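PDB 5IUV: aldehyde dehydrogenase family protein from Pseudomonas syringae pv. tomato, which probably oxidises indole-3-acetaldehyde to the auxin indole-3-acetic acid with NAD+ as cofactor, as an aldehyde dehydrogenase that contributes to the virulence of the plant-pathogenic bacterium that makes it. Local coordinates for residues A[240-245]-A[250-255]; A[244-249]-A[470-475]; A[391-394]-A[398-401]. All blocks are in the same frame, centred on the assembly; numbering follows the deposited sequence.

Contact 1: A[240-245]-A[250-255]; sequences VVFTGS and KQLMIY. With NAD (nicotinamide-adenine-dinucleotide), chain C.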
loop_
_atom_site.group_PDB
_atom_site.type_symbol
_atom_site.label_atom_id
_atom_site.label_comp_id
_atom_site.label_asym_id
_atom_site.label_seq_id
_atom_site.Cartn_x
_atom_site.Cartn_y
_atom_site.Cartn_z
ATOM N N VAL A 240 5.285 -4.760 25.456
ATOM C CA VAL A 240 6.414 -5.649 25.659
ATOM C C VAL A 240 6.553 -6.553 24.431
ATOM O O VAL A 240 5.572 -7.100 23.918
ATOM C CB VAL A 240 6.278 -6.481 26.965
ATOM C CG1 VAL A 240 5.000 -7.312 26.974
ATOM C CG2 VAL A 240 7.508 -7.366 27.183
ATOM N N VAL A 241 7.773 -6.657 23.922
ATOM C CA VAL A 241 8.045 -7.614 22.859
ATOM C C VAL A 241 8.993 -8.649 23.417
ATOM O O VAL A 241 9.881 -8.329 24.205
ATOM C CB VAL A 241 8.619 -6.947 21.599
ATOM C CG1 VAL A 241 7.579 -6.007 21.007
ATOM C CG2 VAL A 241 9.927 -6.185 21.900
ATOM N N PHE A 242 8.783 -9.895 23.012
ATOM C CA PHE A 242 9.426 -11.033 23.640
ATOM C C PHE A 242 9.851 -12.062 22.618
ATOM O O PHE A 242 9.126 -12.344 21.669
ATOM C CB PHE A 242 8.466 -11.671 24.652
ATOM C CG PHE A 242 8.954 -12.974 25.247
ATOM C CD1 PHE A 242 8.539 -14.191 24.724
ATOM C CD2 PHE A 242 9.796 -12.978 26.349
ATOM C CE1 PHE A 242 8.974 -15.391 25.273
ATOM C CE2 PHE A 242 10.236 -14.170 26.903
ATOM C CZ PHE A 242 9.821 -15.379 26.365
ATOM N N THR A 243 11.030 -12.625 22.831
ATOM C CA THR A 243 11.458 -13.807 22.103
ATOM C C THR A 243 12.006 -14.808 23.119
ATOM O O THR A 243 12.898 -14.488 23.904
ATOM C CB THR A 243 12.515 -13.473 21.040
ATOM O OG1 THR A 243 11.924 -12.669 20.015
ATOM C CG2 THR A 243 13.033 -14.726 20.414
ATOM N N GLY A 244 11.450 -16.013 23.116
ATOM C CA GLY A 244 11.828 -17.015 24.091
ATOM C C GLY A 244 10.923 -18.227 24.026
ATOM O O GLY A 244 10.365 -18.537 22.974
ATOM N N SER A 245 10.793 -18.925 25.148
ATOM C CA SER A 245 9.978 -20.123 25.211
ATOM C C SER A 245 8.488 -19.795 25.190
ATOM O O SER A 245 8.064 -18.692 25.546
ATOM C CB SER A 245 10.309 -20.943 26.465
ATOM O OG SER A 245 9.871 -20.300 27.651
ATOM N N LYS A 250 3.470 -17.164 27.301
ATOM C CA LYS A 250 2.127 -17.189 27.873
ATOM C C LYS A 250 2.025 -16.387 29.169
ATOM O O LYS A 250 1.033 -15.699 29.398
ATOM C CB LYS A 250 1.672 -18.635 28.124
ATOM C CG LYS A 250 1.285 -19.411 26.877
ATOM C CD LYS A 250 1.102 -20.873 27.231
ATOM C CE LYS A 250 0.577 -21.654 26.061
ATOM N NZ LYS A 250 0.459 -23.107 26.381
ATOM N N GLN A 251 3.049 -16.482 30.011
ATOM C CA GLN A 251 3.062 -15.773 31.280
ATOM C C GLN A 251 3.056 -14.260 31.077
ATOM O O GLN A 251 2.544 -13.526 31.912
ATOM C CB GLN A 251 4.283 -16.194 32.103
ATOM C CG GLN A 251 4.305 -15.645 33.538
ATOM C CD GLN A 251 3.134 -16.086 34.416
ATOM O OE1 GLN A 251 2.406 -15.253 34.956
ATOM N NE2 GLN A 251 2.982 -17.391 34.600
ATOM N N LEU A 252 3.629 -13.793 29.969
ATOM C CA LEU A 252 3.631 -12.355 29.680
ATOM C C LEU A 252 2.214 -11.851 29.380
ATOM O O LEU A 252 1.865 -10.726 29.719
ATOM C CB LEU A 252 4.560 -12.016 28.501
ATOM C CG LEU A 252 6.067 -12.308 28.596
ATOM C CD1 LEU A 252 6.826 -11.389 27.654
ATOM C CD2 LEU A 252 6.605 -12.190 30.020
ATOM N N MET A 253 1.402 -12.678 28.737
ATOM C CA MET A 253 0.009 -12.308 28.496
ATOM C C MET A 253 -0.729 -12.153 29.820
ATOM O O MET A 253 -1.544 -11.245 30.000
ATOM C CB MET A 253 -0.679 -13.348 27.620
ATOM C CG MET A 253 -0.070 -13.483 26.245
ATOM S SD MET A 253 -1.134 -14.382 25.106
ATOM C CE MET A 253 -2.398 -13.152 24.759
ATOM N N ILE A 254 -0.414 -13.036 30.759
ATOM C CA ILE A 254 -0.997 -12.968 32.087
ATOM C C ILE A 254 -0.535 -11.701 32.821
ATOM O O ILE A 254 -1.356 -10.990 33.409
ATOM C CB ILE A 254 -0.653 -14.228 32.906
ATOM C CG1 ILE A 254 -1.301 -15.455 32.254
ATOM C CG2 ILE A 254 -1.087 -14.058 34.360
ATOM C CD1 ILE A 254 -0.956 -16.774 32.901
ATOM N N TYR A 255 0.763 -11.401 32.757
ATOM C CA TYR A 255 1.292 -10.180 33.371
ATOM C C TYR A 255 0.633 -8.916 32.824
ATOM O O TYR A 255 0.360 -7.979 33.569
ATOM C CB TYR A 255 2.802 -10.058 33.163
ATOM C CG TYR A 255 3.658 -11.095 33.854
ATOM C CD1 TYR A 255 3.272 -11.679 35.053
ATOM C CD2 TYR A 255 4.875 -11.481 33.302
ATOM C CE1 TYR A 255 4.079 -12.628 35.680
ATOM C CE2 TYR A 255 5.683 -12.418 33.914
ATOM C CZ TYR A 255 5.283 -12.990 35.103
ATOM O OH TYR A 255 6.102 -13.928 35.703
HETATM P PA NAD C . 13.029 -18.203 28.044
HETATM O O1A NAD C . 11.576 -18.250 27.764
HETATM O O2A NAD C . 13.461 -19.049 29.225
HETATM O O5B NAD C . 13.492 -16.712 28.276
HETATM C C5B NAD C . 13.607 -15.701 27.254
HETATM C C4B NAD C . 13.840 -14.386 27.956
HETATM O O4B NAD C . 12.763 -14.155 28.889
HETATM C C3B NAD C . 15.134 -14.233 28.761
HETATM O O3B NAD C . 15.640 -12.906 28.660
HETATM C C2B NAD C . 14.683 -14.535 30.191
HETATM O O2B NAD C . 15.533 -13.937 31.166
HETATM C C1B NAD C . 13.284 -13.924 30.180
HETATM N N9A NAD C . 12.334 -14.440 31.162
HETATM C C8A NAD C . 12.338 -15.666 31.772
HETATM N N7A NAD C . 11.409 -15.815 32.686
HETATM C C5A NAD C . 10.726 -14.603 32.658
HETATM C C6A NAD C . 9.592 -14.138 33.356
HETATM N N6A NAD C . 8.963 -14.835 34.308
HETATM N N1A NAD C . 9.134 -12.901 33.050
HETATM C C2A NAD C . 9.783 -12.181 32.129
HETATM N N3A NAD C . 10.867 -12.508 31.419
HETATM C C4A NAD C . 11.288 -13.748 31.725
HETATM O O3 NAD C . 13.829 -18.706 26.746
HETATM P PN NAD C . 15.381 -18.949 26.420
HETATM O O1N NAD C . 15.757 -20.220 27.083
HETATM O O2N NAD C . 16.139 -17.718 26.742
HETATM O O5D NAD C . 15.387 -19.081 24.827
HETATM C C5D NAD C . 15.047 -20.313 24.154
HETATM C C4D NAD C . 13.654 -20.171 23.591
HETATM O O4D NAD C . 13.620 -19.056 22.669
HETATM C C3D NAD C . 13.159 -21.363 22.782
HETATM O O3D NAD C . 11.828 -21.691 23.166
HETATM C C2D NAD C . 13.239 -20.832 21.346
HETATM O O2D NAD C . 12.329 -21.406 20.412
HETATM C C1D NAD C . 12.883 -19.339 21.530
HETATM N N1N NAD C . 13.397 -18.516 20.355
HETATM C C2N NAD C . 12.393 -17.974 19.516
HETATM C C3N NAD C . 12.755 -17.160 18.453
HETATM C C7N NAD C . 11.746 -16.609 17.477
HETATM O O7N NAD C . 10.571 -17.031 17.495
HETATM N N7N NAD C . 12.177 -15.776 16.561
HETATM C C4N NAD C . 14.110 -16.913 18.227
HETATM C C5N NAD C . 15.079 -17.483 19.046
HETATM C C6N NAD C . 14.700 -18.281 20.112
#

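Contact 2: A[244-249]-A[470-475]; sequences GSTKIA and FKQSGN. With NAD (nicotinamide-adenine-dinucleotide), chain C.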
loop_
_atom_site.group_PDB
_atom_site.type_symbol
_atom_site.label_atom_id
_atom_site.label_comp_id
_atom_site.label_asym_id
_atom_site.label_seq_id
_atom_site.Cartn_x
_atom_site.Cartn_y
_atom_site.Cartn_z
ATOM N N GLY A 244 11.450 -16.013 23.116
ATOM C CA GLY A 244 11.828 -17.015 24.091
ATOM C C GLY A 244 10.923 -18.227 24.026
ATOM O O GLY A 244 10.365 -18.537 22.974
ATOM N N SER A 245 10.793 -18.925 25.148
ATOM C CA SER A 245 9.978 -20.123 25.211
ATOM C C SER A 245 8.488 -19.795 25.190
ATOM O O SER A 245 8.064 -18.692 25.546
ATOM C CB SER A 245 10.309 -20.943 26.465
ATOM O OG SER A 245 9.871 -20.300 27.651
ATOM N N THR A 246 7.701 -20.770 24.763
ATOM C CA THR A 246 6.256 -20.633 24.749
ATOM C C THR A 246 5.714 -20.483 26.166
ATOM O O THR A 246 4.792 -19.710 26.404
ATOM C CB THR A 246 5.597 -21.837 24.051
ATOM O OG1 THR A 246 5.940 -21.816 22.656
ATOM C CG2 THR A 246 4.079 -21.779 24.194
ATOM N N LYS A 247 6.300 -21.210 27.110
ATOM C CA LYS A 247 5.860 -21.145 28.501
ATOM C C LYS A 247 5.934 -19.735 29.101
ATOM O O LYS A 247 4.986 -19.268 29.742
ATOM C CB LYS A 247 6.683 -22.101 29.358
ATOM C CG LYS A 247 6.323 -22.068 30.830
ATOM C CD LYS A 247 7.404 -22.725 31.673
ATOM C CE LYS A 247 6.999 -22.802 33.134
ATOM N NZ LYS A 247 5.842 -23.716 33.320
ATOM N N ILE A 248 7.066 -19.066 28.909
ATOM C CA ILE A 248 7.235 -17.709 29.419
ATOM C C ILE A 248 6.408 -16.719 28.602
ATOM O O ILE A 248 5.866 -15.757 29.140
ATOM C CB ILE A 248 8.718 -17.277 29.410
ATOM C CG1 ILE A 248 9.543 -18.195 30.316
ATOM C CG2 ILE A 248 8.863 -15.826 29.868
ATOM C CD1 ILE A 248 9.082 -18.190 31.760
ATOM N N ALA A 249 6.306 -16.965 27.301
ATOM C CA ALA A 249 5.495 -16.118 26.434
ATOM C C ALA A 249 4.057 -16.024 26.941
ATOM O O ALA A 249 3.500 -14.932 27.025
ATOM C CB ALA A 249 5.527 -16.640 24.992
ATOM N N PHE A 470 2.535 -18.868 13.748
ATOM C CA PHE A 470 1.129 -19.243 13.860
ATOM C C PHE A 470 0.969 -19.874 15.232
ATOM O O PHE A 470 1.944 -20.380 15.785
ATOM C CB PHE A 470 0.713 -20.261 12.788
ATOM C CG PHE A 470 0.436 -19.670 11.425
ATOM C CD1 PHE A 470 1.294 -18.746 10.854
ATOM C CD2 PHE A 470 -0.666 -20.095 10.692
ATOM C CE1 PHE A 470 1.037 -18.230 9.590
ATOM C CE2 PHE A 470 -0.922 -19.582 9.431
ATOM C CZ PHE A 470 -0.066 -18.649 8.881
ATOM N N LYS A 471 -0.246 -19.866 15.769
ATOM C CA LYS A 471 -0.568 -20.631 16.978
ATOM C C LYS A 471 0.388 -20.338 18.137
ATOM O O LYS A 471 0.661 -19.177 18.426
ATOM C CB LYS A 471 -0.584 -22.129 16.654
ATOM C CG LYS A 471 -1.662 -22.516 15.637
ATOM C CD LYS A 471 -1.761 -24.024 15.442
ATOM C CE LYS A 471 -0.801 -24.513 14.375
ATOM N NZ LYS A 471 -0.978 -25.976 14.085
ATOM N N GLN A 472 0.909 -21.376 18.787
ATOM C CA GLN A 472 1.678 -21.148 20.005
ATOM C C GLN A 472 3.148 -20.806 19.737
ATOM O O GLN A 472 3.956 -20.786 20.656
ATOM C CB GLN A 472 1.564 -22.365 20.941
ATOM C CG GLN A 472 0.128 -22.646 21.386
ATOM C CD GLN A 472 0.053 -23.537 22.613
ATOM O OE1 GLN A 472 0.826 -23.382 23.553
ATOM N NE2 GLN A 472 -0.879 -24.479 22.603
ATOM N N SER A 473 3.480 -20.520 18.481
ATOM C CA SER A 473 4.808 -20.016 18.140
ATOM C C SER A 473 4.858 -18.488 18.224
ATOM O O SER A 473 5.905 -17.877 18.013
ATOM C CB SER A 473 5.224 -20.484 16.741
ATOM O OG SER A 473 5.544 -21.869 16.749
ATOM N N GLY A 474 3.723 -17.868 18.520
ATOM C CA GLY A 474 3.709 -16.438 18.772
ATOM C C GLY A 474 2.690 -15.627 17.996
ATOM O O GLY A 474 1.845 -16.170 17.285
ATOM N N ASN A 475 2.774 -14.309 18.149
ATOM C CA ASN A 475 1.927 -13.389 17.399
ATOM C C ASN A 475 2.751 -12.192 16.947
ATOM O O ASN A 475 3.680 -11.770 17.640
ATOM C CB ASN A 475 0.731 -12.921 18.241
ATOM C CG ASN A 475 1.153 -12.071 19.424
ATOM O OD1 ASN A 475 2.032 -12.460 20.190
ATOM N ND2 ASN A 475 0.540 -10.901 19.571
HETATM P PA NAD C . 13.029 -18.203 28.044
HETATM O O1A NAD C . 11.576 -18.250 27.764
HETATM O O2A NAD C . 13.461 -19.049 29.225
HETATM O O5B NAD C . 13.492 -16.712 28.276
HETATM C C5B NAD C . 13.607 -15.701 27.254
HETATM C C4B NAD C . 13.840 -14.386 27.956
HETATM O O4B NAD C . 12.763 -14.155 28.889
HETATM C C3B NAD C . 15.134 -14.233 28.761
HETATM O O3B NAD C . 15.640 -12.906 28.660
HETATM C C2B NAD C . 14.683 -14.535 30.191
HETATM O O2B NAD C . 15.533 -13.937 31.166
HETATM C C1B NAD C . 13.284 -13.924 30.180
HETATM N N9A NAD C . 12.334 -14.440 31.162
HETATM C C8A NAD C . 12.338 -15.666 31.772
HETATM N N7A NAD C . 11.409 -15.815 32.686
HETATM C C5A NAD C . 10.726 -14.603 32.658
HETATM C C6A NAD C . 9.592 -14.138 33.356
HETATM N N6A NAD C . 8.963 -14.835 34.308
HETATM N N1A NAD C . 9.134 -12.901 33.050
HETATM C C2A NAD C . 9.783 -12.181 32.129
HETATM N N3A NAD C . 10.867 -12.508 31.419
HETATM C C4A NAD C . 11.288 -13.748 31.725
HETATM O O3 NAD C . 13.829 -18.706 26.746
HETATM P PN NAD C . 15.381 -18.949 26.420
HETATM O O1N NAD C . 15.757 -20.220 27.083
HETATM O O2N NAD C . 16.139 -17.718 26.742
HETATM O O5D NAD C . 15.387 -19.081 24.827
HETATM C C5D NAD C . 15.047 -20.313 24.154
HETATM C C4D NAD C . 13.654 -20.171 23.591
HETATM O O4D NAD C . 13.620 -19.056 22.669
HETATM C C3D NAD C . 13.159 -21.363 22.782
HETATM O O3D NAD C . 11.828 -21.691 23.166
HETATM C C2D NAD C . 13.239 -20.832 21.346
HETATM O O2D NAD C . 12.329 -21.406 20.412
HETATM C C1D NAD C . 12.883 -19.339 21.530
HETATM N N1N NAD C . 13.397 -18.516 20.355
HETATM C C2N NAD C . 12.393 -17.974 19.516
HETATM C C3N NAD C . 12.755 -17.160 18.453
HETATM C C7N NAD C . 11.746 -16.609 17.477
HETATM O O7N NAD C . 10.571 -17.031 17.495
HETATM N N7N NAD C . 12.177 -15.776 16.561
HETATM C C4N NAD C . 14.110 -16.913 18.227
HETATM C C5N NAD C . 15.079 -17.483 19.046
HETATM C C6N NAD C . 14.700 -18.281 20.112
#

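Contact 3: A[391-394]-A[398-401]; sequences VNNA and AQEE. With NAD (nicotinamide-adenine-dinucleotide), chain C.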
loop_
_atom_site.group_PDB
_atom_site.type_symbol
_atom_site.label_atom_id
_atom_site.label_comp_id
_atom_site.label_asym_id
_atom_site.label_seq_id
_atom_site.Cartn_x
_atom_site.Cartn_y
_atom_site.Cartn_z
ATOM N N VAL A 391 10.743 -42.384 13.658
ATOM C CA VAL A 391 10.007 -41.565 14.608
ATOM C C VAL A 391 8.547 -41.433 14.180
ATOM O O VAL A 391 8.247 -41.214 13.003
ATOM C CB VAL A 391 10.648 -40.164 14.752
ATOM C CG1 VAL A 391 9.759 -39.231 15.573
ATOM C CG2 VAL A 391 12.036 -40.277 15.371
ATOM N N ASN A 392 7.646 -41.600 15.141
ATOM C CA ASN A 392 6.233 -41.314 14.942
ATOM C C ASN A 392 5.900 -39.958 15.569
ATOM O O ASN A 392 6.456 -39.604 16.610
ATOM C CB ASN A 392 5.378 -42.432 15.540
ATOM C CG ASN A 392 4.000 -41.964 15.927
ATOM O OD1 ASN A 392 3.790 -41.491 17.040
ATOM N ND2 ASN A 392 3.047 -42.093 15.010
ATOM N N ASN A 393 4.998 -39.202 14.946
ATOM C CA ASN A 393 4.774 -37.810 15.349
ATOM C C ASN A 393 4.219 -37.639 16.767
ATOM O O ASN A 393 4.173 -36.522 17.284
ATOM C CB ASN A 393 3.840 -37.114 14.352
ATOM C CG ASN A 393 3.942 -35.598 14.424
ATOM O OD1 ASN A 393 5.024 -35.032 14.265
ATOM N ND2 ASN A 393 2.816 -34.935 14.649
ATOM N N ALA A 394 3.796 -38.733 17.391
ATOM C CA ALA A 394 3.249 -38.648 18.744
ATOM C C ALA A 394 4.338 -38.818 19.802
ATOM O O ALA A 394 4.086 -38.623 20.989
ATOM C CB ALA A 394 2.149 -39.684 18.948
ATOM N N ALA A 398 9.215 -35.799 18.849
ATOM C CA ALA A 398 8.531 -35.237 17.686
ATOM C C ALA A 398 7.642 -34.062 18.089
ATOM O O ALA A 398 7.479 -33.111 17.326
ATOM C CB ALA A 398 7.705 -36.307 16.978
ATOM N N GLN A 399 7.073 -34.129 19.290
ATOM C CA GLN A 399 6.143 -33.097 19.753
ATOM C C GLN A 399 6.828 -31.927 20.458
ATOM O O GLN A 399 6.441 -30.773 20.276
ATOM C CB GLN A 399 5.099 -33.714 20.686
ATOM C CG GLN A 399 4.016 -34.495 19.958
ATOM C CD GLN A 399 3.169 -33.603 19.072
ATOM O OE1 GLN A 399 2.705 -32.544 19.503
ATOM N NE2 GLN A 399 2.976 -34.014 17.819
ATOM N N GLU A 400 7.849 -32.220 21.256
ATOM C CA GLU A 400 8.453 -31.191 22.096
ATOM C C GLU A 400 9.719 -30.570 21.507
ATOM O O GLU A 400 10.534 -31.256 20.881
ATOM C CB GLU A 400 8.749 -31.774 23.480
ATOM C CG GLU A 400 7.507 -32.339 24.141
ATOM C CD GLU A 400 7.798 -33.034 25.453
ATOM O OE1 GLU A 400 8.848 -32.749 26.068
ATOM O OE2 GLU A 400 6.968 -33.868 25.864
ATOM N N GLU A 401 9.870 -29.261 21.704
ATOM C CA GLU A 401 11.063 -28.558 21.247
ATOM C C GLU A 401 12.262 -28.955 22.095
ATOM O O GLU A 401 12.229 -28.838 23.322
ATOM C CB GLU A 401 10.871 -27.041 21.307
ATOM C CG GLU A 401 12.061 -26.268 20.755
ATOM C CD GLU A 401 11.842 -24.763 20.744
ATOM O OE1 GLU A 401 11.289 -24.232 21.730
ATOM O OE2 GLU A 401 12.222 -24.116 19.746
HETATM P PA NAD C . 13.029 -18.203 28.044
HETATM O O1A NAD C . 11.576 -18.250 27.764
HETATM O O2A NAD C . 13.461 -19.049 29.225
HETATM O O5B NAD C . 13.492 -16.712 28.276
HETATM C C5B NAD C . 13.607 -15.701 27.254
HETATM C C4B NAD C . 13.840 -14.386 27.956
HETATM O O4B NAD C . 12.763 -14.155 28.889
HETATM C C3B NAD C . 15.134 -14.233 28.761
HETATM O O3B NAD C . 15.640 -12.906 28.660
HETATM C C2B NAD C . 14.683 -14.535 30.191
HETATM O O2B NAD C . 15.533 -13.937 31.166
HETATM C C1B NAD C . 13.284 -13.924 30.180
HETATM N N9A NAD C . 12.334 -14.440 31.162
HETATM C C8A NAD C . 12.338 -15.666 31.772
HETATM N N7A NAD C . 11.409 -15.815 32.686
HETATM C C5A NAD C . 10.726 -14.603 32.658
HETATM C C6A NAD C . 9.592 -14.138 33.356
HETATM N N6A NAD C . 8.963 -14.835 34.308
HETATM N N1A NAD C . 9.134 -12.901 33.050
HETATM C C2A NAD C . 9.783 -12.181 32.129
HETATM N N3A NAD C . 10.867 -12.508 31.419
HETATM C C4A NAD C . 11.288 -13.748 31.725
HETATM O O3 NAD C . 13.829 -18.706 26.746
HETATM P PN NAD C . 15.381 -18.949 26.420
HETATM O O1N NAD C . 15.757 -20.220 27.083
HETATM O O2N NAD C . 16.139 -17.718 26.742
HETATM O O5D NAD C . 15.387 -19.081 24.827
HETATM C C5D NAD C . 15.047 -20.313 24.154
HETATM C C4D NAD C . 13.654 -20.171 23.591
HETATM O O4D NAD C . 13.620 -19.056 22.669
HETATM C C3D NAD C . 13.159 -21.363 22.782
HETATM O O3D NAD C . 11.828 -21.691 23.166
HETATM C C2D NAD C . 13.239 -20.832 21.346
HETATM O O2D NAD C . 12.329 -21.406 20.412
HETATM C C1D NAD C . 12.883 -19.339 21.530
HETATM N N1N NAD C . 13.397 -18.516 20.355
HETATM C C2N NAD C . 12.393 -17.974 19.516
HETATM C C3N NAD C . 12.755 -17.160 18.453
HETATM C C7N NAD C . 11.746 -16.609 17.477
HETATM O O7N NAD C . 10.571 -17.031 17.495
HETATM N N7N NAD C . 12.177 -15.776 16.561
HETATM C C4N NAD C . 14.110 -16.913 18.227
HETATM C C5N NAD C . 15.079 -17.483 19.046
HETATM C C6N NAD C . 14.700 -18.281 20.112
#

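Contact 1: A[240-245]-A[250-255]
L252 reaches from helix 246-258 onto strand 239-243 with a single methyl group. Its CD1 lies 3.4 Å from F242 CB and touches CG and CD2 of the same ring obliquely, neither over the face nor at the edge; the two side chains cross at about a right angle. The same methyl meets V240 more loosely, CD1 standing 4.1 Å from CG2 of that valine. V240 and F242, two residues apart, both turn toward the helix, while V241 between them turns away. No hydrogen bond joins the two segments, so this buried part is wholly apolar, and V264, L266 and I164 of the flanking strands close around it.

By contrast, K250 and I254 lie on the partly exposed side of the helix, which also meets the second subunit, I254 packing on G257 of that chain.

The contact belongs to the beta-alpha-beta unit 239-243, 246-258, 263-267 of the Rossmann-like NAD domain of aldehyde dehydrogenases; here the strand-to-helix turn meets the pyrophosphate. S245 N bonds NAD O1A at 2.8 Å with an N-H...O angle of 159°, and S245 OG gives a second bond to O1A at 2.7 Å. F242 CE2 is 3.2 Å from NAD O4B, which sits at the ring edge. L252 turns its second methyl to the adenine, CD2 lying 3.8 Å from NAD C2A, and Y255 OH accepts a weak bond from N6A. One leucine thus serves core and cofactor alike: adenine is met mainly by apolar contact, whereas the phosphate is gripped by two hydrogen bonds.

Contact 2: A[244-249]-A[470-475]
T246 and Q472 are the pair at which the two backbones come nearest, their CA atoms 6.6 Å apart. T246 opens the first turn of helix 246-258, whose A249 N bonds S245 O; across from it, residues 470-473 form a tight turn in which S473 N bonds F470 O at 3.1 Å. The chain then passes through G474, whose backbone angles would jam a CB against the preceding carbonyl oxygen, and runs on to N475.

One hydrogen bond spans the gap: T246 OG1 donates to Q472 O at 3.0 Å. The C=O...O angle is 159° and the donor is tilted 21° from the carbonyl plane. With chi1 at -67°, OG1 lies beside the backbone N and CG2 points anti to it, which brings both branches to the turn: CG2 rests 3.7 Å from Q472 OE1 as the two side chains cross at about a right angle.

S245 is the N-cap of this helix. Its OG accepts a weak capping bond from I248 N at 3.3 Å, so the hydroxyl that meets the NAD phosphate is also tied to the helix start. The N-terminus of helix 246-258 thus stands at the phosphate, while the 470-475 turn leads to N475 beside strand 263-267 of the same sheet. I248 CG2 packs 3.6 Å from NAD C5A of the adenine.

Q472 OE1 is hydrogen-bonded to K250 NZ, one turn further along the helix; T246 CG2 only packs against it. The turn also faces the second subunit, where R263 of that chain donates from NH1 to K471 O, while N260 of that chain packs against Q472.

Contact 3: A[391-394]-A[398-401]
The side-chain amides of N393 and Q399 meet with their planes 80° apart, nearly perpendicular, and their nitrogens come within 3.3 Å, ND2 to NE2. Both are donors, so this approach is not a bond. Each nitrogen turns to an acceptor instead: Q399 NE2 gives a nearly straight bond, 2.8 Å and 169°, to N393 O, which lies in the Q399 amide plane. Seen from the carbonyl, the donor is tilted 26° from its plane. A chain bent at chi2 folds the glutamine back toward the loop. D424 supplies further acceptors, its OD2 for N393 ND2 and its main-chain O for Q399 NE2, while N393 OD1 accepts from R307.

Beside the amides, A398 CB fits against the loop backbone, 3.5 Å from N392 O and 3.6 Å from N393 O, and V391 CG1 closes on the same methyl at 3.8 Å. N392 forms an Asx turn, its OD1 accepting from A394 N at 2.8 Å with the donor well above the carbonyl plane.

At the end of segment 398-401, E401 OE1 and OE2 each accept one hydroxyl of the nicotinamide ribose, O3D and O2D of NAD. The loop leads from strand 382-389 into the short helix 396-399, with V391 paired by its backbone to V409 and its side chain set against S408 of strand 406-412.

How the contacts relate
Contact 1 is buried and purely apolar between its segments, joining strand 239-243 to helix 246-258. Contact 2 uses the first turn of the same helix but is a surface contact by burial, its two touching residues being partly exposed, and one polar bond ties it to a turn distant in sequence. They share G244 and S245 and touch each other, F242 CZ lying 3.7 Å from I248 CG2; both also meet the second subunit. Contact 3, partly buried, combines one glutamine amide bond with packing round A398 CB beside the other sheet, its centre about 25 Å from that of contact 1 and 18 Å from that of contact 2. NAD bridges them: contacts 1 and 2 hold its adenine-side phosphate, contact 3 its nicotinamide ribose.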